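Local coordinates for protein RNA-dependent RNA Polymerase (Bombyx mori cytoplasmic polyhedrosis virus, PDB 6TZ0) that catalyses RNA-directed RNA synthesis, transcribing the double-stranded viral genome and probably also making the minus strands when the genome is replicated, at residues D157-Q161 and R773-L777; K1098-S1102 and F1128-S1132; P83-P87 and Y101-V105. One frame throughout, in Å; residues are numbered along the deposited sequence.

Contact 1: D157-Q161 and R773-L777; sequences DVWYQ and RPEGL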
loop_
_atom_site.group_PDB
_atom_site.type_symbol
_atom_site.label_atom_id
_atom_site.label_comp_id
_atom_site.label_asym_id
_atom_site.label_seq_id
_atom_site.Cartn_x
_atom_site.Cartn_y
_atom_site.Cartn_z
ATOM N N ASP A 157 28.654 -17.292 -24.656
ATOM C CA ASP A 157 29.453 -17.884 -25.728
ATOM C C ASP A 157 30.100 -16.818 -26.596
ATOM O O ASP A 157 31.270 -16.937 -26.966
ATOM C CB ASP A 157 28.598 -18.798 -26.603
ATOM C CG ASP A 157 28.197 -20.065 -25.905
ATOM O OD1 ASP A 157 28.896 -20.474 -24.961
ATOM O OD2 ASP A 157 27.195 -20.672 -26.328
ATOM N N VAL A 158 29.348 -15.771 -26.943
ATOM C CA VAL A 158 29.905 -14.739 -27.814
ATOM C C VAL A 158 30.926 -13.889 -27.061
ATOM O O VAL A 158 31.940 -13.468 -27.634
ATOM C CB VAL A 158 28.767 -13.906 -28.430
ATOM C CG1 VAL A 158 29.282 -12.730 -29.234
ATOM C CG2 VAL A 158 27.958 -14.792 -29.331
ATOM N N TRP A 159 30.723 -13.681 -25.756
ATOM C CA TRP A 159 31.703 -12.912 -24.996
ATOM C C TRP A 159 33.004 -13.686 -24.814
ATOM O O TRP A 159 34.086 -13.160 -25.093
ATOM C CB TRP A 159 31.144 -12.514 -23.635
ATOM C CG TRP A 159 32.045 -11.573 -22.874
ATOM C CD1 TRP A 159 33.025 -11.915 -21.991
ATOM C CD2 TRP A 159 32.010 -10.142 -22.894
ATOM N NE1 TRP A 159 33.626 -10.793 -21.493
ATOM C CE2 TRP A 159 33.018 -9.689 -22.027
ATOM C CE3 TRP A 159 31.235 -9.200 -23.574
ATOM C CZ2 TRP A 159 33.269 -8.340 -21.819
ATOM C CZ3 TRP A 159 31.485 -7.865 -23.365
ATOM C CH2 TRP A 159 32.492 -7.446 -22.495
ATOM N N TYR A 160 32.929 -14.932 -24.351
ATOM C CA TYR A 160 34.153 -15.657 -24.033
ATOM C C TYR A 160 34.724 -16.455 -25.195
ATOM O O TYR A 160 35.768 -17.091 -25.021
ATOM C CB TYR A 160 33.915 -16.574 -22.835
ATOM C CG TYR A 160 33.836 -15.804 -21.548
ATOM C CD1 TYR A 160 34.989 -15.472 -20.854
ATOM C CD2 TYR A 160 32.621 -15.357 -21.058
ATOM C CE1 TYR A 160 34.930 -14.754 -19.688
ATOM C CE2 TYR A 160 32.553 -14.632 -19.891
ATOM C CZ TYR A 160 33.714 -14.333 -19.214
ATOM O OH TYR A 160 33.652 -13.614 -18.050
ATOM N N GLN A 161 34.041 -16.479 -26.346
ATOM C CA GLN A 161 34.487 -17.068 -27.620
ATOM C C GLN A 161 34.709 -18.579 -27.562
ATOM O O GLN A 161 35.120 -19.179 -28.557
ATOM C CB GLN A 161 35.751 -16.391 -28.156
ATOM C CG GLN A 161 35.574 -14.947 -28.535
ATOM C CD GLN A 161 36.835 -14.355 -29.124
ATOM O OE1 GLN A 161 37.831 -15.049 -29.307
ATOM N NE2 GLN A 161 36.813 -13.058 -29.383
ATOM N N ARG A 773 30.820 -4.670 -14.656
ATOM C CA ARG A 773 31.188 -4.621 -16.070
ATOM C C ARG A 773 29.932 -4.351 -16.892
ATOM O O ARG A 773 29.171 -5.283 -17.197
ATOM C CB ARG A 773 31.876 -5.906 -16.524
ATOM C CG ARG A 773 32.385 -5.834 -17.948
ATOM C CD ARG A 773 33.171 -7.057 -18.389
ATOM N NE ARG A 773 32.367 -8.272 -18.484
ATOM C CZ ARG A 773 32.619 -9.389 -17.814
ATOM N NH1 ARG A 773 33.662 -9.457 -17.002
ATOM N NH2 ARG A 773 31.839 -10.446 -17.967
ATOM N N PRO A 774 29.678 -3.092 -17.262
ATOM C CA PRO A 774 28.446 -2.771 -18.003
ATOM C C PRO A 774 28.440 -3.220 -19.457
ATOM O O PRO A 774 27.357 -3.292 -20.055
ATOM C CB PRO A 774 28.375 -1.241 -17.906
ATOM C CG PRO A 774 29.206 -0.894 -16.732
ATOM C CD PRO A 774 30.318 -1.882 -16.725
ATOM N N GLU A 775 29.597 -3.526 -20.044
ATOM C CA GLU A 775 29.645 -3.900 -21.455
ATOM C C GLU A 775 29.086 -5.303 -21.685
ATOM O O GLU A 775 28.359 -5.540 -22.662
ATOM C CB GLU A 775 31.084 -3.790 -21.959
ATOM C CG GLU A 775 31.266 -4.130 -23.424
ATOM C CD GLU A 775 30.593 -3.138 -24.352
ATOM O OE1 GLU A 775 30.468 -1.950 -23.981
ATOM O OE2 GLU A 775 30.179 -3.552 -25.455
ATOM N N GLY A 776 29.408 -6.243 -20.792
ATOM C CA GLY A 776 28.799 -7.560 -20.861
ATOM C C GLY A 776 27.311 -7.527 -20.593
ATOM O O GLY A 776 26.555 -8.326 -21.150
ATOM N N LEU A 777 26.869 -6.580 -19.775
ATOM C CA LEU A 777 25.445 -6.360 -19.576
ATOM C C LEU A 777 24.788 -5.796 -20.833
ATOM O O LEU A 777 23.626 -6.111 -21.125
ATOM C CB LEU A 777 25.267 -5.450 -18.362
ATOM C CG LEU A 777 23.920 -5.029 -17.803
ATOM C CD1 LEU A 777 24.003 -5.045 -16.309
ATOM C CD2 LEU A 777 23.689 -3.622 -18.236
#

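Contact 2: K1098-S1102 and F1128-S1132; sequences KIYKS and FAYYS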
loop_
_atom_site.group_PDB
_atom_site.type_symbol
_atom_site.label_atom_id
_atom_site.label_comp_id
_atom_site.label_asym_id
_atom_site.label_seq_id
_atom_site.Cartn_x
_atom_site.Cartn_y
_atom_site.Cartn_z
ATOM N N LYS A 1098 -2.939 26.715 -31.191
ATOM C CA LYS A 1098 -3.881 26.928 -32.285
ATOM C C LYS A 1098 -4.855 28.057 -31.965
ATOM O O LYS A 1098 -5.104 28.929 -32.806
ATOM C CB LYS A 1098 -4.638 25.636 -32.590
ATOM C CG LYS A 1098 -3.794 24.578 -33.267
ATOM C CD LYS A 1098 -4.591 23.313 -33.519
ATOM C CE LYS A 1098 -3.709 22.221 -34.093
ATOM N NZ LYS A 1098 -3.239 22.569 -35.461
ATOM N N ILE A 1099 -5.406 28.069 -30.749
ATOM C CA ILE A 1099 -6.315 29.156 -30.382
ATOM C C ILE A 1099 -5.545 30.446 -30.068
ATOM O O ILE A 1099 -6.124 31.539 -30.098
ATOM C CB ILE A 1099 -7.240 28.677 -29.241
ATOM C CG1 ILE A 1099 -8.431 29.613 -29.020
ATOM C CG2 ILE A 1099 -6.500 28.538 -27.950
ATOM C CD1 ILE A 1099 -9.358 29.701 -30.180
ATOM N N TYR A 1100 -4.236 30.353 -29.829
ATOM C CA TYR A 1100 -3.401 31.539 -29.660
ATOM C C TYR A 1100 -3.129 32.219 -30.996
ATOM O O TYR A 1100 -3.204 33.447 -31.102
ATOM C CB TYR A 1100 -2.096 31.139 -28.973
ATOM C CG TYR A 1100 -1.090 32.246 -28.785
ATOM C CD1 TYR A 1100 -1.260 33.210 -27.802
ATOM C CD2 TYR A 1100 0.050 32.306 -29.577
ATOM C CE1 TYR A 1100 -0.327 34.216 -27.624
ATOM C CE2 TYR A 1100 0.985 33.304 -29.408
ATOM C CZ TYR A 1100 0.794 34.255 -28.433
ATOM O OH TYR A 1100 1.727 35.249 -28.271
ATOM N N LYS A 1101 -2.804 31.434 -32.030
ATOM C CA LYS A 1101 -2.592 31.998 -33.361
ATOM C C LYS A 1101 -3.877 32.525 -33.986
ATOM O O LYS A 1101 -3.814 33.380 -34.874
ATOM C CB LYS A 1101 -1.958 30.956 -34.285
ATOM C CG LYS A 1101 -0.548 30.505 -33.911
ATOM C CD LYS A 1101 0.533 31.518 -34.295
ATOM C CE LYS A 1101 1.029 32.345 -33.118
ATOM N NZ LYS A 1101 2.158 33.227 -33.517
ATOM N N SER A 1102 -5.032 32.035 -33.542
ATOM C CA SER A 1102 -6.334 32.556 -33.939
ATOM C C SER A 1102 -6.710 33.764 -33.087
ATOM O O SER A 1102 -5.834 34.399 -32.489
ATOM C CB SER A 1102 -7.400 31.467 -33.834
ATOM O OG SER A 1102 -7.139 30.426 -34.755
ATOM N N PHE A 1128 3.510 30.111 -24.871
ATOM C CA PHE A 1128 3.154 30.420 -26.257
ATOM C C PHE A 1128 4.053 31.503 -26.832
ATOM O O PHE A 1128 4.413 31.454 -28.016
ATOM C CB PHE A 1128 1.707 30.876 -26.396
ATOM C CG PHE A 1128 0.715 29.884 -25.934
ATOM C CD1 PHE A 1128 0.705 28.607 -26.461
ATOM C CD2 PHE A 1128 -0.294 30.260 -25.072
ATOM C CE1 PHE A 1128 -0.220 27.689 -26.042
ATOM C CE2 PHE A 1128 -1.236 29.363 -24.674
ATOM C CZ PHE A 1128 -1.198 28.070 -25.152
ATOM N N ALA A 1129 4.413 32.492 -26.009
ATOM C CA ALA A 1129 5.284 33.561 -26.482
ATOM C C ALA A 1129 6.682 33.041 -26.788
ATOM O O ALA A 1129 7.349 33.542 -27.699
ATOM C CB ALA A 1129 5.339 34.688 -25.455
ATOM N N TYR A 1130 7.139 32.027 -26.055
ATOM C CA TYR A 1130 8.456 31.486 -26.347
ATOM C C TYR A 1130 8.409 30.459 -27.471
ATOM O O TYR A 1130 9.438 30.165 -28.081
ATOM C CB TYR A 1130 9.069 30.867 -25.095
ATOM C CG TYR A 1130 10.551 30.632 -25.234
ATOM C CD1 TYR A 1130 11.442 31.692 -25.137
ATOM C CD2 TYR A 1130 11.059 29.371 -25.482
ATOM C CE1 TYR A 1130 12.800 31.496 -25.274
ATOM C CE2 TYR A 1130 12.410 29.171 -25.625
ATOM C CZ TYR A 1130 13.276 30.228 -25.513
ATOM O OH TYR A 1130 14.625 30.008 -25.649
ATOM N N TYR A 1131 7.244 29.888 -27.760
ATOM C CA TYR A 1131 7.187 29.020 -28.927
ATOM C C TYR A 1131 7.040 29.819 -30.216
ATOM O O TYR A 1131 7.529 29.384 -31.265
ATOM C CB TYR A 1131 6.047 28.017 -28.792
ATOM C CG TYR A 1131 6.031 26.956 -29.870
ATOM C CD1 TYR A 1131 6.935 25.899 -29.841
ATOM C CD2 TYR A 1131 5.115 27.006 -30.911
ATOM C CE1 TYR A 1131 6.925 24.924 -30.811
ATOM C CE2 TYR A 1131 5.100 26.033 -31.891
ATOM C CZ TYR A 1131 6.010 24.996 -31.834
ATOM O OH TYR A 1131 6.002 24.025 -32.806
ATOM N N SER A 1132 6.378 30.980 -30.161
ATOM C CA SER A 1132 6.182 31.775 -31.371
ATOM C C SER A 1132 7.480 32.433 -31.830
ATOM O O SER A 1132 7.667 32.673 -33.028
ATOM C CB SER A 1132 5.100 32.826 -31.143
ATOM O OG SER A 1132 5.508 33.772 -30.172
#

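Contact 3: P83-P87 and Y101-V105; sequences PSDYP and YDYLV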
loop_
_atom_site.group_PDB
_atom_site.type_symbol
_atom_site.label_atom_id
_atom_site.label_comp_id
_atom_site.label_asym_id
_atom_site.label_seq_id
_atom_site.Cartn_x
_atom_site.Cartn_y
_atom_site.Cartn_z
ATOM N N PRO A 83 3.252 -36.798 2.559
ATOM C CA PRO A 83 2.131 -35.921 2.928
ATOM C C PRO A 83 2.268 -35.266 4.294
ATOM O O PRO A 83 1.463 -34.384 4.613
ATOM C CB PRO A 83 0.925 -36.863 2.889
ATOM C CG PRO A 83 1.498 -38.205 3.147
ATOM C CD PRO A 83 2.848 -38.213 2.504
ATOM N N SER A 84 3.246 -35.656 5.107
ATOM C CA SER A 84 3.487 -34.995 6.380
ATOM C C SER A 84 4.412 -33.794 6.250
ATOM O O SER A 84 4.760 -33.191 7.268
ATOM C CB SER A 84 4.066 -35.980 7.397
ATOM O OG SER A 84 5.374 -36.372 7.038
ATOM N N ASP A 85 4.830 -33.441 5.032
ATOM C CA ASP A 85 5.527 -32.178 4.832
ATOM C C ASP A 85 4.580 -30.995 4.906
ATOM O O ASP A 85 5.021 -29.876 5.186
ATOM C CB ASP A 85 6.244 -32.151 3.482
ATOM C CG ASP A 85 7.402 -33.115 3.411
ATOM O OD1 ASP A 85 7.979 -33.446 4.464
ATOM O OD2 ASP A 85 7.747 -33.528 2.288
ATOM N N TYR A 86 3.294 -31.213 4.659
ATOM C CA TYR A 86 2.280 -30.165 4.741
ATOM C C TYR A 86 1.146 -30.641 5.640
ATOM O O TYR A 86 0.066 -30.995 5.157
ATOM C CB TYR A 86 1.772 -29.809 3.346
ATOM C CG TYR A 86 2.866 -29.300 2.436
ATOM C CD1 TYR A 86 3.304 -27.987 2.511
ATOM C CD2 TYR A 86 3.474 -30.142 1.516
ATOM C CE1 TYR A 86 4.310 -27.526 1.691
ATOM C CE2 TYR A 86 4.478 -29.690 0.691
ATOM C CZ TYR A 86 4.892 -28.382 0.782
ATOM O OH TYR A 86 5.891 -27.922 -0.042
ATOM N N PRO A 87 1.358 -30.667 6.954
ATOM C CA PRO A 87 0.356 -31.236 7.856
ATOM C C PRO A 87 -0.820 -30.291 8.057
ATOM O O PRO A 87 -0.805 -29.132 7.649
ATOM C CB PRO A 87 1.131 -31.425 9.159
ATOM C CG PRO A 87 2.138 -30.362 9.126
ATOM C CD PRO A 87 2.534 -30.184 7.699
ATOM N N TYR A 101 7.578 -26.366 6.706
ATOM C CA TYR A 101 7.787 -25.874 5.355
ATOM C C TYR A 101 6.677 -24.909 4.972
ATOM O O TYR A 101 5.497 -25.201 5.178
ATOM C CB TYR A 101 7.849 -27.034 4.364
ATOM C CG TYR A 101 8.966 -27.989 4.679
ATOM C CD1 TYR A 101 10.281 -27.664 4.386
ATOM C CD2 TYR A 101 8.707 -29.210 5.283
ATOM C CE1 TYR A 101 11.305 -28.528 4.684
ATOM C CE2 TYR A 101 9.723 -30.079 5.584
ATOM C CZ TYR A 101 11.021 -29.734 5.281
ATOM O OH TYR A 101 12.051 -30.594 5.571
ATOM N N ASP A 102 7.063 -23.765 4.416
ATOM C CA ASP A 102 6.125 -22.816 3.844
ATOM C C ASP A 102 6.240 -22.738 2.335
ATOM O O ASP A 102 5.498 -21.979 1.706
ATOM C CB ASP A 102 6.341 -21.422 4.438
ATOM C CG ASP A 102 5.962 -21.346 5.894
ATOM O OD1 ASP A 102 5.089 -22.124 6.320
ATOM O OD2 ASP A 102 6.528 -20.502 6.613
ATOM N N TYR A 103 7.161 -23.489 1.738
ATOM C CA TYR A 103 7.449 -23.381 0.321
ATOM C C TYR A 103 7.533 -24.782 -0.269
ATOM O O TYR A 103 7.250 -25.777 0.403
ATOM C CB TYR A 103 8.722 -22.552 0.101
ATOM C CG TYR A 103 8.543 -21.083 0.439
ATOM C CD1 TYR A 103 8.065 -20.189 -0.504
ATOM C CD2 TYR A 103 8.813 -20.602 1.709
ATOM C CE1 TYR A 103 7.883 -18.863 -0.205
ATOM C CE2 TYR A 103 8.625 -19.273 2.025
ATOM C CZ TYR A 103 8.159 -18.409 1.061
ATOM O OH TYR A 103 7.973 -17.082 1.353
ATOM N N LEU A 104 7.917 -24.858 -1.539
ATOM C CA LEU A 104 7.886 -26.109 -2.289
ATOM C C LEU A 104 9.046 -27.002 -1.866
ATOM O O LEU A 104 10.212 -26.672 -2.104
ATOM C CB LEU A 104 7.922 -25.804 -3.786
ATOM C CG LEU A 104 7.628 -26.828 -4.888
ATOM C CD1 LEU A 104 8.869 -27.531 -5.328
ATOM C CD2 LEU A 104 6.628 -27.857 -4.404
ATOM N N VAL A 105 8.723 -28.121 -1.229
ATOM C CA VAL A 105 9.705 -29.140 -0.876
ATOM C C VAL A 105 10.119 -29.871 -2.149
ATOM O O VAL A 105 9.348 -29.962 -3.107
ATOM C CB VAL A 105 9.094 -30.086 0.183
ATOM C CG1 VAL A 105 10.078 -31.121 0.700
ATOM C CG2 VAL A 105 8.562 -29.287 1.335
#

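Contact 1: D157-Q161 and R773-L777
Trp159 lays its indole across Gly776 and the side chain of Arg773, and this overlap is the tightly packed part of the contact. CG lies anti to the backbone N (chi1 -173°), which carries the ring off the last turn of helix 145-160 and out to the first turn of helix 774-786. The six-membered ring does most of the touching. Over one face comes Gly776 CA, 4.1 Å from the centroid of the Trp159 six-membered ring and 27° off its normal, a CH-pi contact. Glycine suits the place because, having no side chain, it keeps the flank of the helix clear for the Arg773 chain, while its CA lies bare against the indole face. At the edge, close to the ring plane, Glu775 CG reaches Trp159 CH2 at 3.7 Å, so the acid offers its methylene here rather than its carboxylate. Arg773 runs alongside in the opposite sense: its NE approaches Trp159 CZ2 at 3.5 Å, and its guanidinium plane is tilted only 19° from the indole, with Trp159 NE1 over its face toward the rim. The long arginine thus brings its CD methylene and the flat guanidinium to the indole. Beyond the indole, Arg16 makes a cation-pi contact with Trp159, and Met218 and Met779 also pack on it.

The side facing Tyr160 is looser. Tyr160 OH stands 3.7 Å from Arg773 NH2, its ring and the guanidinium turned nearly perpendicular, and no hydrogen bond spans the segments. Tyr160 and Arg773 both remain partly exposed. The C-terminal end of helix 145-160 thus packs on the first turn of helix 774-786, joining the N-terminal region to what is probably the thumb, as expected of the closed, cage-like polymerases of the reovirus family.

Contact 2: K1098-S1102 and F1128-S1132
The carbonyl oxygen of Lys1098 is gripped twice at the end of helix 1091-1101, by Ser1102 N and Ser1102 OG, each 3.2 Å from Lys1098 O and on opposite faces of its plane. From this closing turn Tyr1100 reaches across to Phe1128. With CG anti to the backbone N (chi1 177°), it sets one ring face squarely over the methylene of Phe1128. Phe1128 CB lies 3.7 Å from the centroid of the Tyr1100 ring and 5° off its normal, a CH-pi contact. The two aromatic planes are only 19° apart, yet the rings are slid so far that they barely overlap.

Helices 1091-1101 and 1118-1132, with helix 1107-1114 between them in sequence, thus pack together in the C-terminal region, which probably corresponds to the bracelet of reovirus-type polymerases. Phe1093 and Tyr1097 extend the aromatic cluster around Phe1128. Phenylalanine suits the buried side, while tyrosine can pack its ring and carry its hydroxyl out past Ala1129 toward Ser1132, Tyr1100 OH lying 4.3 Å from Ala1129 CA. Lys1101, bent at chi2 and chi3, brings NZ to 3.8 Å from Ser1132 CB. The serine's hydroxyl turns back into its own helix: Ser1132 OG bonds to Ala1129 O at 3.1 Å, from above the carbonyl plane.

Contact 3: P83-P87 and Y101-V105
Tyr86 and Tyr101 share a first torsion of -60°, CG beside the backbone N and anti to the carbonyl carbon; in Tyr86 this sends the phenol into the bend of residues 101-105, and in Tyr101 it sets the CD2 and CE2 edge of the ring toward Asp85. Tyr86 OH donates to Tyr103 O at 2.6 Å. The acceptor lies at the edge of the Tyr86 ring, near its plane, and the C=O...O angle is 134°, with the donor tilted 30° from the carbonyl plane. Val105 CG2 flanks the same phenol, 3.8 Å from Tyr86 CZ. Tyrosine suits this buried position, filling the bend with its ring while its hydroxyl satisfies a backbone carbonyl.

Two parts of one long irregular loop in the N-terminal region, between helices 73-76 and 121-134, are thereby pinned together without strand pairing. The Tyr103 side chain points the other way, against helix 242-248, and lies about 4 Å from that of Arg485, a UTP-binding residue.

Beside the phenol, Asp85 O lies 3.7 Å from Tyr101 CD2. The Asp85 carboxylate forms a salt bridge with Lys79, although its OD2 also touches Val105 CG1 at 3.7 Å. Tyr101 OH bonds to Asp240, tying the loop to the residues just ahead of helix 242-248.

Along the chain the two halves of contact 3 come first, then contact 1 and finally contact 2; none interlocks with another. Contacts 1 and 3 both draw on the N-terminal region, yet their centres are 41 Å apart and they share no helix. Contact 2 belongs wholly to the C-terminal region, its centre 51 Å from that of contact 1 and 69 Å from that of contact 3, on the opposite side of the chain's centre from the latter. Contacts 2 and 3 are local in sequence, their segments 26 and 14 residues apart, each folding one region upon itself, whereas contact 1 joins segments 612 residues apart. Contact 3 alone adjoins a nucleotide-binding residue.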